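KmHsv2 (Kluyveromyces marxianus, PDB 3VU4) probably binds phosphoinositides at membranes as a seven-bladed beta-propeller of the PROPPIN family, to which the autophagy protein Atg18 also belongs. Local coordinates at residues G217-V222 with R232-G237; W262-E268 with S294-L300; K199-N204 with V243-W248. All coordinates share one frame; numbering follows the deposited sequence.

Contact 1 of 3, residues G217-V222 with R232-G237; sequences GTIIRV and REFRRG. With SO4 (sulfate ion), chain E.
Ile220 and Phe234 form an antiparallel hydrogen-bonded pair between strands that run 165° apart, Ile220 N giving to Phe234 O at 3.0 Å and Phe234 N to Ile220 O at 2.9 Å. Their side chains, with that of Val222, lie on the tightly packed face: Val222 CG2 meets Phe234 CE2 at 4.0 Å, and the CD1 end of Ile220 rests on the aliphatic part of Arg236, whose guanidinium continues to a salt bridge with Asp239. Met246 and Trp248 of strand 243-248 cover this face. The face of Arg221, Glu233 and Arg235, with Ile219 among their aliphatic parts, is more open to solvent. Here Arg221 and Glu233 run alongside each other, and Arg221 NE reaches Glu233 OE2 at 2.7 Å in a salt bridge, near the guanidinium plane but from above the carboxylate plane; the two planes are turned 69° apart. With its chain extended from CG to NE (chi2 -169°), Arg221 also carries NH1 to a sulfate, where NH1 to O1 measures 3.1 Å. His194, Thr195, Asn196 and Ser214 complete this anion site, whose sulfate probably came from the crystallisation liquor. Joining strands 219-224 and 230-235, the contact is the outer beta hairpin of a four-stranded beta-propeller blade.

Contact 2 of 3, residues W262-E268 with S294-L300; sequences WTLHVFE and SLCNFKL
Trp262 O receives the amide of Leu300, N to O 2.9 Å, at one end of an antiparallel strand pair that forms the outer edge of a beta-propeller blade. Leu300 also lays its CB against this carbonyl oxygen. At Thr263 the methyl CG2, set anti to the backbone N (chi1 -62° for OG1), sits 3.5 Å from Phe298 O, while OG1 turns to the aliphatic chain of Lys299. Leu264 makes the regular hydrogen-bonded pair with Phe298: its N lies 2.7 Å from Phe298 O, in the carbonyl plane, and Phe298 N returns the bond to Leu264 O. His265 brings its ring edge toward Asn297 and Ser294, ring and Asn297 amide planes being 66° apart, and the side chain also touches Asp239. An alanine in place of His265 would probably open a gap beside Asn297 and Ser294 and leave the Asn297 side chain freer to turn. Val266 packs its CB on Cys296 SG at 4.0 Å, with Ile345 of strand 342-352 covering both; its N makes only a weak bond to Cys296 O, but its O accepts a hydrogen bond from Leu295 N at 2.6 Å, almost in line with the carbonyl bond. Phe267 then carries its CE1 to 3.4 Å from Ser294 N. Finally Glu268, its carboxylate engaged by Gln290, offers CB to Leu295 CD2 at 3.8 Å.

Contact 3 of 3, residues K199-N204 with V243-W248; sequences KMVRLN and VVDMKW
Arg202 and Asp245 make the charged link between two strands whose N-to-C directions differ by 15° and whose segment axes come no closer than 7.2 Å, a separation bridged by side chains. Arg202 NH2 lies 3.0 Å from Asp245 OD1 in a salt bridge, close to the guanidinium plane and on the anti side of the carboxylate; NE adds a weak bond to the same oxygen. The backbone N of Met246 grips OD1 from the opposite face. Lys247 NZ, itself bonded to Ile311 O, makes a salt bridge to OD2, which also receives Ile311 N; this hold on both oxygens probably helps to keep the carboxylate ionised. A bend at chi2 (-78°) folds the Arg202 chain over Met246 O, and NH1 turns back to Val201 O. Among the uncharged polar contacts, Trp248 NE1 donates to Arg202 O at 3.0 Å, the donor standing well above the carbonyl plane. Apolar packing is led by Met200, whose methyl CE touches Val243 CG1 at 3.4 Å and whose SD meets Met246 CB at 4.0 Å; SD also lies over one face of the Arg202 guanidinium, toward its rim. A CH-pi contact closes the far end, with Asn204 CB 3.5 Å from the centroid of the five-membered Trp248 ring. Both strands are the inner ones of adjacent propeller blades: strand 209-214 flanks one, strand 254-259 the other, and strand 142-146 packs against Val201 and Leu203.

Contacts 1 and 3 have centres about 12 Å apart, contacts 1 and 2 about 13 Å, and contacts 2 and 3 about 14 Å. Contact 3 lies about 6 Å from the chain centre, the other two about 17 to 18 Å, matching inner and outer parts of a propeller. Two neighbouring blades are involved: contact 1 joins the two outer strands of the first, contact 2 those of the second, and contact 3 joins their innermost strands. Along the chain, contact 1 falls between the two segments of contact 3, and contact 2 follows. Val222 CG1 on Trp248 CH2 (3.5 Å), Phe234 CB on Phe267 CD1 (3.4 Å) and Trp262 CZ3 on Val244 CG2 (4.0 Å) tie the three contacts to one another where the two blades meet.

Contact 1 of 3, residues G217-V222 with R232-G237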
loop_
_atom_site.group_PDB
_atom_site.type_symbol
_atom_site.label_atom_id
_atom_site.label_comp_id
_atom_site.label_asym_id
_atom_site.label_seq_id
_atom_site.Cartn_x
_atom_site.Cartn_y
_atom_site.Cartn_z
ATOM N N GLY A 217 -1.064 -0.756 18.178
ATOM C CA GLY A 217 -1.516 -2.112 18.439
ATOM C C GLY A 217 -0.399 -3.141 18.396
ATOM O O GLY A 217 0.493 -3.117 17.539
ATOM N N THR A 218 -0.467 -4.068 19.332
ATOM C CA THR A 218 0.506 -5.139 19.437
ATOM C C THR A 218 0.196 -6.271 18.444
ATOM O O THR A 218 1.007 -7.170 18.235
ATOM C CB THR A 218 0.487 -5.678 20.873
ATOM O OG1 THR A 218 0.777 -7.085 20.878
ATOM C CG2 THR A 218 -0.895 -5.441 21.483
ATOM N N ILE A 219 -0.964 -6.188 17.805
ATOM C CA ILE A 219 -1.410 -7.228 16.896
ATOM C C ILE A 219 -1.746 -6.829 15.475
ATOM O O ILE A 219 -2.369 -5.796 15.240
ATOM C CB ILE A 219 -2.660 -7.910 17.479
ATOM C CG1 ILE A 219 -2.366 -8.453 18.876
ATOM C CG2 ILE A 219 -3.116 -9.031 16.587
ATOM C CD1 ILE A 219 -3.609 -8.969 19.613
ATOM N N ILE A 220 -1.298 -7.659 14.535
ATOM C CA ILE A 220 -1.589 -7.484 13.120
ATOM C C ILE A 220 -2.435 -8.721 12.745
ATOM O O ILE A 220 -2.112 -9.846 13.144
ATOM C CB ILE A 220 -0.306 -7.448 12.269
ATOM C CG1 ILE A 220 0.507 -6.194 12.599
ATOM C CG2 ILE A 220 -0.662 -7.454 10.785
ATOM C CD1 ILE A 220 1.819 -6.077 11.841
ATOM N N ARG A 221 -3.529 -8.517 12.013
ATOM C CA ARG A 221 -4.402 -9.624 11.635
ATOM C C ARG A 221 -4.611 -9.769 10.140
ATOM O O ARG A 221 -4.579 -8.789 9.390
ATOM C CB ARG A 221 -5.772 -9.490 12.306
ATOM C CG ARG A 221 -5.713 -9.475 13.818
ATOM C CD ARG A 221 -7.089 -9.622 14.457
ATOM N NE ARG A 221 -6.966 -9.865 15.891
ATOM C CZ ARG A 221 -7.156 -8.948 16.839
ATOM N NH1 ARG A 221 -7.502 -7.702 16.523
ATOM N NH2 ARG A 221 -6.955 -9.264 18.111
ATOM N N VAL A 222 -4.830 -11.010 9.710
ATOM C CA VAL A 222 -5.067 -11.281 8.308
ATOM C C VAL A 222 -6.356 -12.065 8.180
ATOM O O VAL A 222 -6.524 -13.090 8.846
ATOM C CB VAL A 222 -3.929 -12.100 7.689
ATOM C CG1 VAL A 222 -4.158 -12.231 6.196
ATOM C CG2 VAL A 222 -2.592 -11.442 7.967
ATOM N N ARG A 232 -4.618 -15.419 9.981
ATOM C CA ARG A 232 -3.327 -15.258 10.651
ATOM C C ARG A 232 -3.338 -14.127 11.675
ATOM O O ARG A 232 -4.120 -13.174 11.575
ATOM C CB ARG A 232 -2.235 -14.950 9.632
ATOM C CG ARG A 232 -2.015 -16.009 8.598
ATOM C CD ARG A 232 -1.071 -17.078 9.094
ATOM N NE ARG A 232 -0.873 -18.091 8.067
ATOM C CZ ARG A 232 -1.324 -19.337 8.153
ATOM N NH1 ARG A 232 -1.998 -19.724 9.228
ATOM N NH2 ARG A 232 -1.105 -20.187 7.167
ATOM N N GLU A 233 -2.455 -14.239 12.655
ATOM C CA GLU A 233 -2.324 -13.213 13.668
ATOM C C GLU A 233 -0.845 -13.146 14.049
ATOM O O GLU A 233 -0.207 -14.174 14.286
ATOM C CB GLU A 233 -3.199 -13.510 14.898
ATOM C CG GLU A 233 -3.592 -12.238 15.640
ATOM C CD GLU A 233 -4.554 -12.453 16.810
ATOM O OE1 GLU A 233 -4.099 -12.855 17.902
ATOM O OE2 GLU A 233 -5.768 -12.212 16.640
ATOM N N PHE A 234 -0.303 -11.929 14.067
ATOM C CA PHE A 234 1.094 -11.716 14.417
ATOM C C PHE A 234 1.206 -10.725 15.570
ATOM O O PHE A 234 0.405 -9.805 15.685
ATOM C CB PHE A 234 1.852 -11.172 13.211
ATOM C CG PHE A 234 1.725 -12.018 11.987
ATOM C CD1 PHE A 234 2.384 -13.236 11.895
ATOM C CD2 PHE A 234 0.949 -11.592 10.914
ATOM C CE1 PHE A 234 2.275 -14.021 10.748
ATOM C CE2 PHE A 234 0.832 -12.369 9.761
ATOM C CZ PHE A 234 1.500 -13.587 9.680
ATOM N N ARG A 235 2.202 -10.915 16.424
ATOM C CA ARG A 235 2.418 -10.021 17.554
ATOM C C ARG A 235 3.627 -9.184 17.200
ATOM O O ARG A 235 4.636 -9.713 16.752
ATOM C CB ARG A 235 2.703 -10.826 18.814
ATOM C CG ARG A 235 1.719 -11.957 19.028
ATOM C CD ARG A 235 0.518 -11.509 19.817
ATOM N NE ARG A 235 0.729 -11.751 21.240
ATOM C CZ ARG A 235 -0.114 -11.374 22.195
ATOM N NH1 ARG A 235 -1.233 -10.728 21.881
ATOM N NH2 ARG A 235 0.161 -11.653 23.464
ATOM N N ARG A 236 3.527 -7.875 17.378
ATOM C CA ARG A 236 4.645 -7.006 17.059
ATOM C C ARG A 236 5.613 -7.027 18.224
ATOM O O ARG A 236 6.809 -6.764 18.074
ATOM C CB ARG A 236 4.132 -5.594 16.778
ATOM C CG ARG A 236 3.479 -5.481 15.408
ATOM C CD ARG A 236 2.556 -4.276 15.250
ATOM N NE ARG A 236 3.162 -2.969 15.519
ATOM C CZ ARG A 236 4.435 -2.641 15.305
ATOM N NH1 ARG A 236 5.306 -3.524 14.820
ATOM N NH2 ARG A 236 4.828 -1.404 15.555
ATOM N N GLY A 237 5.087 -7.373 19.389
ATOM C CA GLY A 237 5.916 -7.438 20.576
ATOM C C GLY A 237 6.817 -6.232 20.807
ATOM O O GLY A 237 6.348 -5.141 21.150
HETATM S S SO4 E . -6.843 -4.540 19.158
HETATM O O1 SO4 E . -7.871 -5.469 18.652
HETATM O O2 SO4 E . -5.570 -4.819 18.469
HETATM O O3 SO4 E . -7.234 -3.142 18.892
HETATM O O4 SO4 E . -6.707 -4.726 20.615
#

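Contact 2 of 3, residues W262-E268 with S294-L300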
loop_
_atom_site.group_PDB
_atom_site.type_symbol
_atom_site.label_atom_id
_atom_site.label_comp_id
_atom_site.label_asym_id
_atom_site.label_seq_id
_atom_site.Cartn_x
_atom_site.Cartn_y
_atom_site.Cartn_z
ATOM N N TRP A 262 11.541 3.393 12.388
ATOM C CA TRP A 262 12.229 3.101 11.137
ATOM C C TRP A 262 12.883 1.722 11.136
ATOM O O TRP A 262 14.054 1.546 10.792
ATOM C CB TRP A 262 13.223 4.217 10.815
ATOM C CG TRP A 262 12.543 5.550 10.886
ATOM C CD1 TRP A 262 12.827 6.566 11.747
ATOM C CD2 TRP A 262 11.374 5.960 10.159
ATOM N NE1 TRP A 262 11.906 7.575 11.614
ATOM C CE2 TRP A 262 10.999 7.229 10.648
ATOM C CE3 TRP A 262 10.602 5.374 9.151
ATOM C CZ2 TRP A 262 9.887 7.927 10.161
ATOM C CZ3 TRP A 262 9.495 6.066 8.664
ATOM C CH2 TRP A 262 9.149 7.328 9.174
ATOM N N THR A 263 12.083 0.741 11.527
ATOM C CA THR A 263 12.508 -0.640 11.551
ATOM C C THR A 263 11.609 -1.428 10.602
ATOM O O THR A 263 10.386 -1.305 10.638
ATOM C CB THR A 263 12.396 -1.210 12.947
ATOM O OG1 THR A 263 13.260 -0.474 13.816
ATOM C CG2 THR A 263 12.807 -2.657 12.953
ATOM N N LEU A 264 12.226 -2.216 9.733
ATOM C CA LEU A 264 11.489 -3.017 8.770
ATOM C C LEU A 264 11.306 -4.422 9.347
ATOM O O LEU A 264 12.263 -5.025 9.829
ATOM C CB LEU A 264 12.264 -3.056 7.449
ATOM C CG LEU A 264 11.668 -3.819 6.268
ATOM C CD1 LEU A 264 10.286 -3.268 5.947
ATOM C CD2 LEU A 264 12.603 -3.707 5.057
ATOM N N HIS A 265 10.069 -4.913 9.315
ATOM C CA HIS A 265 9.724 -6.239 9.835
ATOM C C HIS A 265 9.019 -7.052 8.752
ATOM O O HIS A 265 8.279 -6.506 7.928
ATOM C CB HIS A 265 8.767 -6.128 11.028
ATOM C CG HIS A 265 9.227 -5.191 12.103
ATOM N ND1 HIS A 265 10.081 -5.576 13.115
ATOM C CD2 HIS A 265 8.941 -3.885 12.327
ATOM C CE1 HIS A 265 10.300 -4.549 13.915
ATOM N NE2 HIS A 265 9.620 -3.511 13.459
ATOM N N VAL A 266 9.238 -8.358 8.757
ATOM C CA VAL A 266 8.595 -9.222 7.786
ATOM C C VAL A 266 7.875 -10.335 8.521
ATOM O O VAL A 266 8.457 -10.988 9.386
ATOM C CB VAL A 266 9.613 -9.846 6.821
ATOM C CG1 VAL A 266 8.923 -10.882 5.943
ATOM C CG2 VAL A 266 10.254 -8.755 5.967
ATOM N N PHE A 267 6.599 -10.522 8.196
ATOM C CA PHE A 267 5.787 -11.574 8.802
ATOM C C PHE A 267 5.471 -12.591 7.709
ATOM O O PHE A 267 5.325 -12.235 6.531
ATOM C CB PHE A 267 4.500 -10.988 9.385
ATOM C CG PHE A 267 4.737 -10.042 10.516
ATOM C CD1 PHE A 267 4.906 -10.516 11.806
ATOM C CD2 PHE A 267 4.827 -8.670 10.288
ATOM C CE1 PHE A 267 5.162 -9.633 12.866
ATOM C CE2 PHE A 267 5.081 -7.789 11.329
ATOM C CZ PHE A 267 5.249 -8.268 12.621
ATOM N N GLU A 268 5.360 -13.853 8.093
ATOM C CA GLU A 268 5.101 -14.900 7.116
ATOM C C GLU A 268 3.684 -15.461 7.148
ATOM O O GLU A 268 3.263 -16.025 8.160
ATOM C CB GLU A 268 6.123 -16.025 7.320
ATOM C CG GLU A 268 5.876 -17.292 6.505
ATOM C CD GLU A 268 6.938 -18.350 6.764
ATOM O OE1 GLU A 268 8.031 -18.262 6.165
ATOM O OE2 GLU A 268 6.686 -19.260 7.585
ATOM N N SER A 294 7.716 -11.510 13.984
ATOM C CA SER A 294 8.470 -11.128 12.798
ATOM C C SER A 294 9.599 -12.122 12.463
ATOM O O SER A 294 10.279 -12.630 13.353
ATOM C CB SER A 294 9.073 -9.742 13.021
ATOM O OG SER A 294 9.930 -9.374 11.952
ATOM N N LEU A 295 9.795 -12.383 11.176
ATOM C CA LEU A 295 10.849 -13.286 10.721
ATOM C C LEU A 295 12.208 -12.621 10.887
ATOM O O LEU A 295 13.196 -13.268 11.216
ATOM C CB LEU A 295 10.651 -13.625 9.247
ATOM C CG LEU A 295 10.229 -15.051 8.918
ATOM C CD1 LEU A 295 9.124 -15.507 9.860
ATOM C CD2 LEU A 295 9.786 -15.100 7.456
ATOM N N CYS A 296 12.245 -11.317 10.642
ATOM C CA CYS A 296 13.473 -10.550 10.751
ATOM C C CYS A 296 13.147 -9.087 10.978
ATOM O O CYS A 296 12.118 -8.597 10.519
ATOM C CB CYS A 296 14.309 -10.714 9.478
ATOM S SG CYS A 296 13.387 -10.488 7.937
ATOM N N ASN A 297 14.032 -8.396 11.690
ATOM C CA ASN A 297 13.853 -6.986 12.004
ATOM C C ASN A 297 15.078 -6.208 11.569
ATOM O O ASN A 297 16.141 -6.311 12.175
ATOM C CB ASN A 297 13.635 -6.818 13.503
ATOM C CG ASN A 297 12.557 -7.748 14.037
ATOM O OD1 ASN A 297 11.430 -7.764 13.533
ATOM N ND2 ASN A 297 12.897 -8.531 15.060
ATOM N N PHE A 298 14.918 -5.412 10.523
ATOM C CA PHE A 298 16.015 -4.631 9.982
ATOM C C PHE A 298 15.879 -3.149 10.327
ATOM O O PHE A 298 14.831 -2.550 10.123
ATOM C CB PHE A 298 16.028 -4.817 8.469
ATOM C CG PHE A 298 17.184 -4.172 7.781
ATOM C CD1 PHE A 298 18.372 -4.869 7.589
ATOM C CD2 PHE A 298 17.070 -2.881 7.268
ATOM C CE1 PHE A 298 19.418 -4.290 6.890
ATOM C CE2 PHE A 298 18.116 -2.292 6.566
ATOM C CZ PHE A 298 19.288 -2.991 6.375
ATOM N N LYS A 299 16.944 -2.559 10.850
ATOM C CA LYS A 299 16.919 -1.142 11.196
ATOM C C LYS A 299 17.348 -0.294 10.005
ATOM O O LYS A 299 18.466 -0.409 9.500
ATOM C CB LYS A 299 17.810 -0.871 12.412
ATOM C CG LYS A 299 17.307 -1.585 13.669
ATOM C CD LYS A 299 18.045 -1.158 14.931
ATOM C CE LYS A 299 17.459 -1.847 16.166
ATOM N NZ LYS A 299 18.155 -1.461 17.435
ATOM N N LEU A 300 16.427 0.547 9.551
ATOM C CA LEU A 300 16.666 1.405 8.405
ATOM C C LEU A 300 17.561 2.587 8.753
ATOM O O LEU A 300 17.562 3.080 9.884
ATOM C CB LEU A 300 15.327 1.884 7.840
ATOM C CG LEU A 300 14.446 0.720 7.363
ATOM C CD1 LEU A 300 12.986 1.158 7.239
ATOM C CD2 LEU A 300 15.006 0.176 6.041
#

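Contact 3 of 3, residues K199-N204 with V243-W248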
loop_
_atom_site.group_PDB
_atom_site.type_symbol
_atom_site.label_atom_id
_atom_site.label_comp_id
_atom_site.label_asym_id
_atom_site.label_seq_id
_atom_site.Cartn_x
_atom_site.Cartn_y
_atom_site.Cartn_z
ATOM N N LYS A 199 -5.681 1.361 12.161
ATOM C CA LYS A 199 -4.619 2.216 11.662
ATOM C C LYS A 199 -4.641 2.237 10.138
ATOM O O LYS A 199 -4.645 3.308 9.522
ATOM C CB LYS A 199 -3.267 1.711 12.168
ATOM C CG LYS A 199 -2.069 2.530 11.697
ATOM C CD LYS A 199 -2.242 3.993 12.028
ATOM C CE LYS A 199 -0.996 4.784 11.692
ATOM N NZ LYS A 199 -1.292 6.242 11.729
ATOM N N MET A 200 -4.652 1.051 9.536
ATOM C CA MET A 200 -4.687 0.916 8.080
ATOM C C MET A 200 -5.040 -0.513 7.691
ATOM O O MET A 200 -4.881 -1.431 8.498
ATOM C CB MET A 200 -3.330 1.258 7.473
ATOM C CG MET A 200 -2.212 0.346 7.932
ATOM S SD MET A 200 -0.661 0.687 7.092
ATOM C CE MET A 200 0.014 1.879 8.208
ATOM N N VAL A 201 -5.529 -0.698 6.468
ATOM C CA VAL A 201 -5.852 -2.039 5.987
ATOM C C VAL A 201 -5.141 -2.248 4.662
ATOM O O VAL A 201 -4.925 -1.302 3.911
ATOM C CB VAL A 201 -7.381 -2.271 5.822
ATOM C CG1 VAL A 201 -8.083 -2.061 7.166
ATOM C CG2 VAL A 201 -7.945 -1.379 4.757
ATOM N N ARG A 202 -4.759 -3.487 4.382
ATOM C CA ARG A 202 -4.040 -3.774 3.153
ATOM C C ARG A 202 -4.457 -5.073 2.478
ATOM O O ARG A 202 -4.435 -6.149 3.090
ATOM C CB ARG A 202 -2.539 -3.814 3.449
ATOM C CG ARG A 202 -1.946 -2.474 3.877
ATOM C CD ARG A 202 -1.726 -1.565 2.671
ATOM N NE ARG A 202 -1.029 -0.333 3.029
ATOM C CZ ARG A 202 -1.597 0.723 3.606
ATOM N NH1 ARG A 202 -2.890 0.727 3.894
ATOM N NH2 ARG A 202 -0.860 1.777 3.914
ATOM N N LEU A 203 -4.833 -4.957 1.207
ATOM C CA LEU A 203 -5.233 -6.096 0.396
ATOM C C LEU A 203 -3.993 -6.701 -0.252
ATOM O O LEU A 203 -3.057 -5.977 -0.601
ATOM C CB LEU A 203 -6.196 -5.653 -0.704
ATOM C CG LEU A 203 -7.612 -5.245 -0.293
ATOM C CD1 LEU A 203 -8.329 -4.621 -1.481
ATOM C CD2 LEU A 203 -8.372 -6.459 0.219
ATOM N N ASN A 204 -3.973 -8.026 -0.396
ATOM C CA ASN A 204 -2.848 -8.673 -1.052
ATOM C C ASN A 204 -3.108 -8.607 -2.564
ATOM O O ASN A 204 -4.198 -8.218 -2.992
ATOM C CB ASN A 204 -2.658 -10.120 -0.543
ATOM C CG ASN A 204 -3.854 -11.035 -0.832
ATOM O OD1 ASN A 204 -4.945 -10.586 -1.194
ATOM N ND2 ASN A 204 -3.643 -12.337 -0.644
ATOM N N VAL A 243 2.819 2.167 13.042
ATOM C CA VAL A 243 3.061 1.595 11.740
ATOM C C VAL A 243 2.971 2.719 10.709
ATOM O O VAL A 243 2.055 3.538 10.757
ATOM C CB VAL A 243 2.001 0.526 11.426
ATOM C CG1 VAL A 243 2.193 -0.005 10.012
ATOM C CG2 VAL A 243 2.076 -0.592 12.456
ATOM N N VAL A 244 3.920 2.764 9.783
ATOM C CA VAL A 244 3.924 3.794 8.750
ATOM C C VAL A 244 3.405 3.188 7.457
ATOM O O VAL A 244 2.693 3.836 6.691
ATOM C CB VAL A 244 5.347 4.362 8.536
ATOM C CG1 VAL A 244 5.361 5.333 7.376
ATOM C CG2 VAL A 244 5.808 5.062 9.801
ATOM N N ASP A 245 3.763 1.938 7.207
ATOM C CA ASP A 245 3.279 1.271 6.013
ATOM C C ASP A 245 3.358 -0.247 6.160
ATOM O O ASP A 245 4.141 -0.782 6.954
ATOM C CB ASP A 245 4.038 1.747 4.773
ATOM C CG ASP A 245 3.259 1.493 3.484
ATOM O OD1 ASP A 245 2.084 1.067 3.578
ATOM O OD2 ASP A 245 3.816 1.725 2.381
ATOM N N MET A 246 2.519 -0.926 5.389
ATOM C CA MET A 246 2.423 -2.376 5.423
ATOM C C MET A 246 2.068 -2.815 4.014
ATOM O O MET A 246 1.076 -2.358 3.454
ATOM C CB MET A 246 1.337 -2.760 6.423
ATOM C CG MET A 246 0.935 -4.194 6.426
ATOM S SD MET A 246 0.046 -4.544 7.950
ATOM C CE MET A 246 -1.517 -3.714 7.648
ATOM N N LYS A 247 2.900 -3.685 3.443
ATOM C CA LYS A 247 2.710 -4.174 2.076
ATOM C C LYS A 247 2.947 -5.694 1.946
ATOM O O LYS A 247 3.715 -6.285 2.715
ATOM C CB LYS A 247 3.645 -3.400 1.153
ATOM C CG LYS A 247 2.966 -2.408 0.237
ATOM C CD LYS A 247 1.950 -1.543 0.949
ATOM C CE LYS A 247 1.443 -0.435 0.036
ATOM N NZ LYS A 247 2.510 0.555 -0.332
ATOM N N TRP A 248 2.281 -6.312 0.969
ATOM C CA TRP A 248 2.355 -7.764 0.725
ATOM C C TRP A 248 3.339 -8.157 -0.374
ATOM O O TRP A 248 3.461 -7.456 -1.377
ATOM C CB TRP A 248 0.987 -8.307 0.295
ATOM C CG TRP A 248 -0.122 -8.327 1.329
ATOM C CD1 TRP A 248 -0.955 -7.294 1.673
ATOM C CD2 TRP A 248 -0.596 -9.477 2.046
ATOM N NE1 TRP A 248 -1.922 -7.733 2.547
ATOM C CE2 TRP A 248 -1.726 -9.068 2.796
ATOM C CE3 TRP A 248 -0.172 -10.813 2.126
ATOM C CZ2 TRP A 248 -2.449 -9.954 3.611
ATOM C CZ3 TRP A 248 -0.885 -11.693 2.936
ATOM C CH2 TRP A 248 -2.012 -11.257 3.671
HETATM O O HOH W 1 1.965 6.837 11.150
#